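Local coordinates for xylose isomerase-like TIM barrel (Anabaena variabilis ATCC 29413, PDB 2QW5), which is a putative sugar phosphate isomerase or epimerase that binds a zinc ion and, in this crystal, D-xylose, at residues A[16-21]-A[34-39]; A[41-46]-A[313-318]; A[261-266]-A[323-328]. One frame throughout, in Å; residues are numbered along the deposited sequence. Where two conformers were deposited one is given.

Contact 1: A[16-21]-A[34-39]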
loop_
_atom_site.group_PDB
_atom_site.type_symbol
_atom_site.label_atom_id
_atom_site.label_comp_id
_atom_site.label_asym_id
_atom_site.label_seq_id
_atom_site.Cartn_x
_atom_site.Cartn_y
_atom_site.Cartn_z
ATOM N N PHE A 16 -5.069 19.913 -17.862
ATOM C CA PHE A 16 -5.457 19.119 -16.655
ATOM C C PHE A 16 -6.938 19.276 -16.218
ATOM O O PHE A 16 -7.395 18.568 -15.313
ATOM C CB PHE A 16 -4.540 19.434 -15.481
ATOM C CG PHE A 16 -3.118 18.973 -15.664
ATOM C CD1 PHE A 16 -2.794 17.810 -16.377
ATOM C CD2 PHE A 16 -2.091 19.656 -15.036
ATOM C CE1 PHE A 16 -1.502 17.343 -16.446
ATOM C CE2 PHE A 16 -0.780 19.195 -15.147
ATOM C CZ PHE A 16 -0.493 18.028 -15.836
HETATM N N MSE A 17 -7.662 20.245 -16.803
HETATM C CA MSE A 17 -9.103 20.362 -16.647
HETATM C C MSE A 17 -9.764 19.122 -17.296
HETATM O O MSE A 17 -10.879 18.758 -16.916
HETATM C CB MSE A 17 -9.621 21.619 -17.333
HETATM C CG MSE A 17 -11.164 21.876 -17.229
HETATM SE SE MSE A 17 -11.684 22.069 -15.397
HETATM C CE MSE A 17 -11.409 23.923 -15.249
ATOM N N PHE A 18 -9.091 18.505 -18.284
ATOM C CA PHE A 18 -9.637 17.385 -19.060
ATOM C C PHE A 18 -8.867 16.075 -19.055
ATOM O O PHE A 18 -9.481 14.999 -19.106
ATOM C CB PHE A 18 -9.741 17.809 -20.549
ATOM C CG PHE A 18 -10.343 19.156 -20.761
ATOM C CD1 PHE A 18 -11.684 19.374 -20.528
ATOM C CD2 PHE A 18 -9.576 20.218 -21.210
ATOM C CE1 PHE A 18 -12.253 20.643 -20.715
ATOM C CE2 PHE A 18 -10.130 21.484 -21.393
ATOM C CZ PHE A 18 -11.482 21.695 -21.160
ATOM N N THR A 19 -7.530 16.140 -19.024
ATOM C CA THR A 19 -6.730 14.958 -19.290
ATOM C C THR A 19 -5.275 15.089 -18.913
ATOM O O THR A 19 -4.824 16.180 -18.636
ATOM C CB THR A 19 -6.788 14.673 -20.814
ATOM O OG1 THR A 19 -6.273 13.377 -21.104
ATOM C CG2 THR A 19 -6.040 15.753 -21.630
ATOM N N THR A 20 -4.575 13.958 -18.849
ATOM C CA THR A 20 -3.096 13.928 -18.699
ATOM C C THR A 20 -2.414 13.422 -20.011
ATOM O O THR A 20 -1.165 13.318 -20.085
ATOM C CB THR A 20 -2.625 13.068 -17.503
ATOM O OG1 THR A 20 -2.925 11.700 -17.750
ATOM C CG2 THR A 20 -3.262 13.506 -16.232
ATOM N N ASN A 21 -3.219 13.120 -21.042
ATOM C CA ASN A 21 -2.735 12.535 -22.305
ATOM C C ASN A 21 -3.457 13.145 -23.510
ATOM O O ASN A 21 -4.666 12.941 -23.703
ATOM C CB ASN A 21 -2.926 11.010 -22.296
ATOM C CG ASN A 21 -2.120 10.304 -23.376
ATOM O OD1 ASN A 21 -1.968 10.785 -24.510
ATOM N ND2 ASN A 21 -1.584 9.151 -23.028
ATOM N N VAL A 34 -9.636 20.216 -30.169
ATOM C CA VAL A 34 -9.932 21.446 -30.918
ATOM C C VAL A 34 -11.221 22.111 -30.443
ATOM O O VAL A 34 -11.239 23.320 -30.259
ATOM C CB VAL A 34 -9.867 21.219 -32.441
ATOM C CG1 VAL A 34 -10.411 22.437 -33.222
ATOM C CG2 VAL A 34 -8.403 20.847 -32.851
ATOM N N ALA A 35 -12.270 21.319 -30.188
ATOM C CA ALA A 35 -13.547 21.855 -29.681
ATOM C C ALA A 35 -13.401 22.494 -28.294
ATOM O O ALA A 35 -14.014 23.517 -28.033
ATOM C CB ALA A 35 -14.638 20.776 -29.679
ATOM N N HIS A 36 -12.561 21.916 -27.419
ATOM C CA HIS A 36 -12.279 22.520 -26.097
ATOM C C HIS A 36 -11.564 23.851 -26.265
ATOM O O HIS A 36 -11.954 24.847 -25.664
ATOM C CB HIS A 36 -11.383 21.631 -25.209
ATOM C CG HIS A 36 -12.058 20.403 -24.664
ATOM N ND1 HIS A 36 -13.392 20.373 -24.321
ATOM C CD2 HIS A 36 -11.554 19.201 -24.304
ATOM C CE1 HIS A 36 -13.696 19.173 -23.854
ATOM N NE2 HIS A 36 -12.593 18.451 -23.813
ATOM N N ILE A 37 -10.518 23.858 -27.092
ATOM C CA ILE A 37 -9.723 25.075 -27.353
ATOM C C ILE A 37 -10.598 26.207 -27.897
ATOM O O ILE A 37 -10.484 27.328 -27.429
ATOM C CB ILE A 37 -8.548 24.821 -28.322
ATOM C CG1 ILE A 37 -7.453 23.984 -27.654
ATOM C CG2 ILE A 37 -7.928 26.156 -28.812
ATOM C CD1 ILE A 37 -6.342 23.549 -28.572
ATOM N N LYS A 38 -11.475 25.903 -28.860
ATOM C CA LYS A 38 -12.355 26.929 -29.433
ATOM C C LYS A 38 -13.343 27.512 -28.425
ATOM O O LYS A 38 -13.599 28.732 -28.431
ATOM C CB LYS A 38 -13.081 26.408 -30.679
ATOM C CG LYS A 38 -12.136 26.258 -31.854
ATOM C CD LYS A 38 -12.811 25.851 -33.138
ATOM C CE LYS A 38 -11.797 25.988 -34.281
ATOM N NZ LYS A 38 -12.300 25.614 -35.642
ATOM N N LYS A 39 -13.867 26.661 -27.544
ATOM C CA LYS A 39 -14.773 27.102 -26.489
ATOM C C LYS A 39 -14.015 27.991 -25.529
ATOM O O LYS A 39 -14.472 29.063 -25.156
ATOM C CB LYS A 39 -15.350 25.898 -25.740
ATOM C CG LYS A 39 -16.517 26.247 -24.748
ATOM C CD LYS A 39 -17.821 26.684 -25.463
ATOM C CE LYS A 39 -19.137 26.465 -24.648
ATOM N NZ LYS A 39 -19.330 27.282 -23.399
#
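Phe18 and His36 lay their rings flat against each other in a face-to-face stack, and this pair makes the whole contact. It belongs to the first beta-alpha unit of the TIM barrel: Phe18 sits in the loop that leaves strand 11-14, and His36 lies on helix 27-42, to which that loop leads. The ring planes are only 6° apart and the centroids 3.8 Å, a nearly full overlap with little lateral slip.

The two side chains reach out from opposite directions, which decides what lies over what. The root of the phenyl ring lies by the CD2-NE2 side of the imidazole, with Phe18 CG 3.7 Å from His36 CD2, while its far end covers the imidazole root, with Phe18 CZ 3.8 Å from His36 CG. His36 CD2 comes over the middle of the phenyl ring, and Phe18 CE1 over the middle of the imidazole. The closest pair is Phe18 CD1 and His36 NE2 at 3.5 Å.

On the helix side, CG of His36 stands anti to its carbonyl carbon (chi1 -72°), and this swings the imidazole out to meet the loop. ND1 is hydrogen-bonded to the hydroxyl of Tyr315 on helix 314-332; the stack holds the imidazole flat and the bond limits its turning about CB-CG. The other face of Phe18 is taken by Met17, a selenomethionine here, whose CG lies over the rim, and Phe15 meets the phenyl ring edge-to-face.

The pair is buried, with the Phe18 side chain about 14 Å from the bound D-xylose. Just past the phenyl ring the loop is shaped by an ST turn, in which Asn21 N donates to Thr19 OG1 at 3.1 Å, nearly straight at 167°.

Contact 2: A[41-46]-A[313-318]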
loop_
_atom_site.group_PDB
_atom_site.type_symbol
_atom_site.label_atom_id
_atom_site.label_comp_id
_atom_site.label_asym_id
_atom_site.label_seq_id
_atom_site.Cartn_x
_atom_site.Cartn_y
_atom_site.Cartn_z
ATOM N N GLN A 41 -11.204 29.676 -25.985
ATOM C CA GLN A 41 -10.830 30.942 -26.651
ATOM C C GLN A 41 -11.905 32.000 -26.531
ATOM O O GLN A 41 -11.562 33.172 -26.397
ATOM C CB GLN A 41 -10.554 30.745 -28.136
ATOM C CG GLN A 41 -9.239 30.186 -28.467
ATOM C CD GLN A 41 -9.002 30.246 -29.966
ATOM O OE1 GLN A 41 -9.788 29.700 -30.770
ATOM N NE2 GLN A 41 -7.959 30.944 -30.352
ATOM N N ARG A 42 -13.183 31.589 -26.586
ATOM C CA ARG A 42 -14.299 32.539 -26.442
ATOM C C ARG A 42 -14.293 33.229 -25.074
ATOM O O ARG A 42 -14.706 34.374 -24.976
ATOM C CB ARG A 42 -15.666 31.902 -26.756
ATOM C CG ARG A 42 -15.815 31.468 -28.208
ATOM C CD ARG A 42 -17.273 31.229 -28.582
ATOM N NE ARG A 42 -17.444 30.830 -29.984
ATOM C CZ ARG A 42 -17.417 31.641 -31.053
ATOM N NH1 ARG A 42 -17.176 32.958 -30.945
ATOM N NH2 ARG A 42 -17.605 31.121 -32.267
ATOM N N PHE A 43 -13.787 32.555 -24.033
ATOM C CA PHE A 43 -13.647 33.157 -22.700
ATOM C C PHE A 43 -12.440 34.086 -22.581
ATOM O O PHE A 43 -12.301 34.778 -21.574
ATOM C CB PHE A 43 -13.504 32.086 -21.593
ATOM C CG PHE A 43 -14.590 31.050 -21.580
ATOM C CD1 PHE A 43 -15.922 31.375 -21.879
ATOM C CD2 PHE A 43 -14.296 29.748 -21.191
ATOM C CE1 PHE A 43 -16.930 30.400 -21.851
ATOM C CE2 PHE A 43 -15.294 28.753 -21.154
ATOM C CZ PHE A 43 -16.627 29.089 -21.496
ATOM N N GLY A 44 -11.551 34.055 -23.576
ATOM C CA GLY A 44 -10.382 34.920 -23.648
ATOM C C GLY A 44 -9.032 34.252 -23.524
ATOM O O GLY A 44 -8.024 34.935 -23.518
ATOM N N TYR A 45 -8.998 32.930 -23.422
ATOM C CA TYR A 45 -7.726 32.196 -23.313
ATOM C C TYR A 45 -7.028 32.253 -24.658
ATOM O O TYR A 45 -7.673 32.059 -25.690
ATOM C CB TYR A 45 -7.953 30.740 -22.867
ATOM C CG TYR A 45 -8.396 30.615 -21.419
ATOM C CD1 TYR A 45 -7.467 30.787 -20.386
ATOM C CD2 TYR A 45 -9.730 30.291 -21.072
ATOM C CE1 TYR A 45 -7.846 30.691 -19.062
ATOM C CE2 TYR A 45 -10.121 30.164 -19.744
ATOM C CZ TYR A 45 -9.164 30.342 -18.735
ATOM O OH TYR A 45 -9.526 30.258 -17.406
ATOM N N SER A 46 -5.733 32.571 -24.626
ATOM C CA SER A 46 -4.875 32.694 -25.811
ATOM C C SER A 46 -3.815 31.582 -25.953
ATOM O O SER A 46 -3.094 31.507 -26.972
ATOM C CB SER A 46 -4.217 34.053 -25.802
ATOM O OG SER A 46 -3.353 34.140 -24.711
ATOM N N ASN A 313 -19.876 22.972 -14.456
ATOM C CA ASN A 313 -19.185 22.187 -15.474
ATOM C C ASN A 313 -17.773 22.748 -15.676
ATOM O O ASN A 313 -17.431 23.799 -15.125
ATOM C CB ASN A 313 -20.015 22.012 -16.766
ATOM C CG ASN A 313 -20.093 23.236 -17.664
ATOM O OD1 ASN A 313 -19.197 24.063 -17.751
ATOM N ND2 ASN A 313 -21.189 23.306 -18.401
ATOM N N ALA A 314 -16.986 22.029 -16.464
ATOM C CA ALA A 314 -15.594 22.398 -16.757
ATOM C C ALA A 314 -15.439 23.810 -17.337
ATOM O O ALA A 314 -14.529 24.547 -16.971
ATOM C CB ALA A 314 -14.963 21.343 -17.713
ATOM N N TYR A 315 -16.372 24.205 -18.212
ATOM C CA TYR A 315 -16.342 25.515 -18.854
ATOM C C TYR A 315 -16.759 26.642 -17.938
ATOM O O TYR A 315 -16.195 27.729 -18.008
ATOM C CB TYR A 315 -17.190 25.507 -20.137
ATOM C CG TYR A 315 -16.699 24.556 -21.198
ATOM C CD1 TYR A 315 -15.339 24.437 -21.498
ATOM C CD2 TYR A 315 -17.596 23.864 -21.998
ATOM C CE1 TYR A 315 -14.883 23.588 -22.466
ATOM C CE2 TYR A 315 -17.150 22.998 -23.003
ATOM C CZ TYR A 315 -15.792 22.878 -23.237
ATOM O OH TYR A 315 -15.321 22.058 -24.211
ATOM N N ASP A 316 -17.738 26.374 -17.072
ATOM C CA ASP A 316 -18.148 27.319 -16.037
ATOM C C ASP A 316 -16.935 27.709 -15.183
ATOM O O ASP A 316 -16.670 28.887 -14.991
ATOM C CB ASP A 316 -19.237 26.728 -15.120
ATOM C CG ASP A 316 -20.508 26.341 -15.878
ATOM O OD1 ASP A 316 -20.862 26.992 -16.888
ATOM O OD2 ASP A 316 -21.157 25.365 -15.454
ATOM N N ILE A 317 -16.208 26.708 -14.694
ATOM C CA ILE A 317 -15.032 26.956 -13.847
ATOM C C ILE A 317 -13.930 27.712 -14.624
ATOM O O ILE A 317 -13.355 28.665 -14.087
ATOM C CB ILE A 317 -14.524 25.647 -13.198
ATOM C CG1 ILE A 317 -15.601 25.062 -12.256
ATOM C CG2 ILE A 317 -13.213 25.840 -12.403
ATOM C CD1 ILE A 317 -16.074 25.981 -11.127
ATOM N N ALA A 318 -13.678 27.295 -15.868
ATOM C CA ALA A 318 -12.663 27.935 -16.745
ATOM C C ALA A 318 -12.954 29.424 -16.967
ATOM O O ALA A 318 -12.060 30.275 -16.878
ATOM C CB ALA A 318 -12.575 27.203 -18.098
#
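Phe43 and Ala318 mark the nearest approach of the backbones, CA to CA 8.0 Å, where the chain leaves helix 27-42 through a Schellman motif at Gly44 and passes the first turn of helix 314-332. That turn is closed by a capping box: Asn313 OD1 accepts from Asp316 N at 2.8 Å, and Asp316 OD2 accepts from Asn313 N in return.

Phe43 comes in at about a right angle to Tyr315. Its ring edge meets the Tyr315 CB, with CZ to CB 3.9 Å, and Phe43 CE2 also lies 3.4 Å from the Tyr315 O. Tyr45 makes the polar tie. Its CG, anti to the carbonyl carbon (chi1 -71°), sends the phenol toward helix 314-332, where OH donates to Ala318 O at 2.6 Å, the acceptor lying near the plane of the phenol ring and the donor tilted 23° from the carbonyl plane. Tyr45 CE2 also rests against the Ala318 CB. A phenylalanine in place of Tyr45 would probably keep much of this packing but leave Ala318 O without its side-chain donor.

Tyr45 fills in between barrel and shell, touching Ile11 and Ile13 of strand 11-14, Leu40 of helix 27-42, and Ala321 and Ile322 of helix 314-332.

Contact 3: A[261-266]-A[323-328]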
loop_
_atom_site.group_PDB
_atom_site.type_symbol
_atom_site.label_atom_id
_atom_site.label_comp_id
_atom_site.label_asym_id
_atom_site.label_seq_id
_atom_site.Cartn_x
_atom_site.Cartn_y
_atom_site.Cartn_z
ATOM N N LEU A 261 -6.190 32.024 -2.455
ATOM C CA LEU A 261 -5.013 32.440 -3.240
ATOM C C LEU A 261 -4.789 33.918 -2.916
ATOM O O LEU A 261 -5.685 34.702 -3.117
ATOM C CB LEU A 261 -5.233 32.259 -4.751
ATOM C CG LEU A 261 -4.017 32.317 -5.694
ATOM C CD1 LEU A 261 -4.506 32.005 -7.068
ATOM C CD2 LEU A 261 -3.254 33.650 -5.718
ATOM N N PRO A 262 -3.617 34.288 -2.384
ATOM C CA PRO A 262 -3.277 35.663 -2.004
ATOM C C PRO A 262 -2.885 36.504 -3.226
ATOM O O PRO A 262 -1.720 36.796 -3.481
ATOM C CB PRO A 262 -2.122 35.452 -1.020
ATOM C CG PRO A 262 -1.430 34.282 -1.518
ATOM C CD PRO A 262 -2.478 33.381 -2.118
ATOM N N TRP A 263 -3.894 36.858 -3.996
ATOM C CA TRP A 263 -3.680 37.522 -5.256
ATOM C C TRP A 263 -2.725 38.686 -5.248
ATOM O O TRP A 263 -1.790 38.706 -6.076
ATOM C CB TRP A 263 -5.002 37.974 -5.850
ATOM C CG TRP A 263 -5.919 36.872 -6.188
ATOM C CD1 TRP A 263 -6.963 36.407 -5.427
ATOM C CD2 TRP A 263 -5.930 36.107 -7.402
ATOM N NE1 TRP A 263 -7.608 35.396 -6.096
ATOM C CE2 TRP A 263 -6.992 35.184 -7.304
ATOM C CE3 TRP A 263 -5.129 36.104 -8.563
ATOM C CZ2 TRP A 263 -7.280 34.260 -8.330
ATOM C CZ3 TRP A 263 -5.410 35.191 -9.569
ATOM C CH2 TRP A 263 -6.494 34.298 -9.457
ATOM N N LYS A 264 -2.929 39.611 -4.309
ATOM C CA LYS A 264 -2.136 40.853 -4.258
ATOM C C LYS A 264 -0.695 40.562 -3.910
ATOM O O LYS A 264 0.227 41.010 -4.620
ATOM C CB LYS A 264 -2.719 41.846 -3.247
ATOM C CG LYS A 264 -2.113 43.226 -3.262
ATOM C CD LYS A 264 -2.674 44.092 -2.139
ATOM C CE LYS A 264 -2.138 45.528 -2.269
ATOM N NZ LYS A 264 -2.735 46.503 -1.291
ATOM N N SER A 265 -0.512 39.803 -2.826
ATOM C CA SER A 265 0.838 39.452 -2.335
ATOM C C SER A 265 1.643 38.548 -3.220
ATOM O O SER A 265 2.882 38.623 -3.226
ATOM C CB SER A 265 0.737 38.845 -0.947
ATOM O OG SER A 265 0.531 39.893 -0.051
ATOM N N PHE A 266 0.949 37.699 -3.970
ATOM C CA PHE A 266 1.579 36.779 -4.913
ATOM C C PHE A 266 1.886 37.488 -6.238
ATOM O O PHE A 266 2.994 37.409 -6.728
ATOM C CB PHE A 266 0.693 35.542 -5.164
ATOM C CG PHE A 266 1.284 34.584 -6.139
ATOM C CD1 PHE A 266 2.362 33.772 -5.759
ATOM C CD2 PHE A 266 0.812 34.519 -7.462
ATOM C CE1 PHE A 266 2.945 32.886 -6.671
ATOM C CE2 PHE A 266 1.395 33.648 -8.396
ATOM C CZ PHE A 266 2.466 32.811 -7.987
ATOM N N LYS A 323 -11.927 35.282 -15.496
ATOM C CA LYS A 323 -12.579 36.490 -14.989
ATOM C C LYS A 323 -11.916 36.970 -13.697
ATOM O O LYS A 323 -11.509 38.140 -13.610
ATOM C CB LYS A 323 -14.096 36.297 -14.848
ATOM C CG LYS A 323 -14.839 36.243 -16.210
ATOM C CD LYS A 323 -16.302 35.803 -16.030
ATOM C CE LYS A 323 -17.144 35.786 -17.333
ATOM N NZ LYS A 323 -17.516 37.125 -17.903
ATOM N N VAL A 324 -11.729 36.071 -12.732
ATOM C CA VAL A 324 -11.048 36.443 -11.471
ATOM C C VAL A 324 -9.596 36.872 -11.700
ATOM O O VAL A 324 -9.170 37.869 -11.137
ATOM C CB VAL A 324 -11.201 35.389 -10.307
ATOM C CG1 VAL A 324 -10.384 34.095 -10.552
ATOM C CG2 VAL A 324 -10.761 36.023 -8.991
ATOM N N THR A 325 -8.845 36.126 -12.520
ATOM C CA THR A 325 -7.431 36.436 -12.823
ATOM C C THR A 325 -7.295 37.847 -13.420
ATOM O O THR A 325 -6.432 38.623 -13.002
ATOM C CB THR A 325 -6.796 35.377 -13.772
ATOM O OG1 THR A 325 -6.928 34.068 -13.179
ATOM C CG2 THR A 325 -5.322 35.688 -14.082
ATOM N N ARG A 326 -8.155 38.172 -14.385
ATOM C CA ARG A 326 -8.158 39.512 -15.005
ATOM C C ARG A 326 -8.579 40.623 -14.031
ATOM O O ARG A 326 -7.960 41.707 -14.045
ATOM C CB ARG A 326 -9.035 39.556 -16.277
ATOM C CG ARG A 326 -8.423 38.792 -17.397
ATOM C CD ARG A 326 -8.788 39.322 -18.755
ATOM N NE ARG A 326 -8.061 38.649 -19.846
ATOM C CZ ARG A 326 -6.775 38.860 -20.186
ATOM N NH1 ARG A 326 -5.946 39.658 -19.483
ATOM N NH2 ARG A 326 -6.292 38.188 -21.232
ATOM N N LYS A 327 -9.564 40.328 -13.166
ATOM C CA LYS A 327 -10.040 41.256 -12.154
ATOM C C LYS A 327 -8.905 41.617 -11.215
ATOM O O LYS A 327 -8.669 42.782 -10.917
ATOM C CB LYS A 327 -11.185 40.659 -11.321
ATOM C CG LYS A 327 -12.004 41.729 -10.591
ATOM C CD LYS A 327 -13.180 41.244 -9.723
ATOM C CE LYS A 327 -12.800 41.019 -8.245
ATOM N NZ LYS A 327 -11.929 39.826 -8.021
ATOM N N GLU A 328 -8.185 40.599 -10.780
ATOM C CA GLU A 328 -7.085 40.757 -9.826
ATOM C C GLU A 328 -5.847 41.379 -10.426
ATOM O O GLU A 328 -5.129 42.128 -9.741
ATOM C CB GLU A 328 -6.787 39.404 -9.177
ATOM C CG GLU A 328 -7.979 38.897 -8.327
ATOM C CD GLU A 328 -8.282 39.751 -7.107
ATOM O OE1 GLU A 328 -7.364 40.413 -6.556
ATOM O OE2 GLU A 328 -9.460 39.732 -6.696
#
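Trp263 presents its indole to Val324, Thr325 and Glu328 where two outer helices of the TIM barrel lie side by side: helix 263-273, which follows the seventh strand, 243-248, and helix 314-332, which closes the chain after the eighth, 278-280. No hydrogen bond joins the two segments.

The tight part is the indole itself, held between two side chains. Glu328 CG lies over one face in a CH-pi contact, 3.7 Å from the centroid of the five-membered ring and 17° off its normal; Leu261 CD1 covers the rim of the opposite face. The Glu328 chain is bent at chi2 (-66°), and this lays the carboxylate over the CG end of the same face as Glu328 CG, its plane 26° from that of the ring, with OE1 3.5 Å from the Trp263 CB. The six-membered ring reaches deeper, toward the barrel. There Trp263 CZ2 packs on the Val324 CG1 at 3.8 Å, and Trp263 CH2 stands 3.8 Å from the Thr325 OG1. That hydroxyl is buried and hydrogen-bonds to Ala321 O one helical turn back, so its approach to the indole is simple packing. Trp263 and Thr325 both also touch Val248 of strand 243-248, which carries the packing on to the barrel wall.

The loose side is the outer one. Lys264 of helix 263-273 carries its end away from helix 314-332. Pro262 and Ser265 pack on Trp260 of a second subunit, so this corner of the barrel also lies at the assembly interface. On the solvent side the carboxylate is tied within its own helix, in salt bridges to Lys331 and to the exposed Lys327, whose NZ meets Glu328 OE2 on its anti side, somewhat out of the carboxylate plane, at 2.8 Å.

Contacts 1 and 2 are neighbours, their centres 10 Å apart, and both use helix 27-42; they touch through the probable His36-Tyr315 bond. Contact 3 shares helix 314-332 with contact 2 but lies about 17 Å from it, centre to centre: the last helix packs near its start on the end of helix 27-42 and farther along on helix 263-273. Burial falls along this series: contact 1 is wholly buried and rests on one aromatic stack, contact 2 is partly buried and adds a phenol-to-carbonyl bond to its apolar packing, and contact 3, also partly buried, grades from indole packing to lysine-carboxylate pairs at the surface.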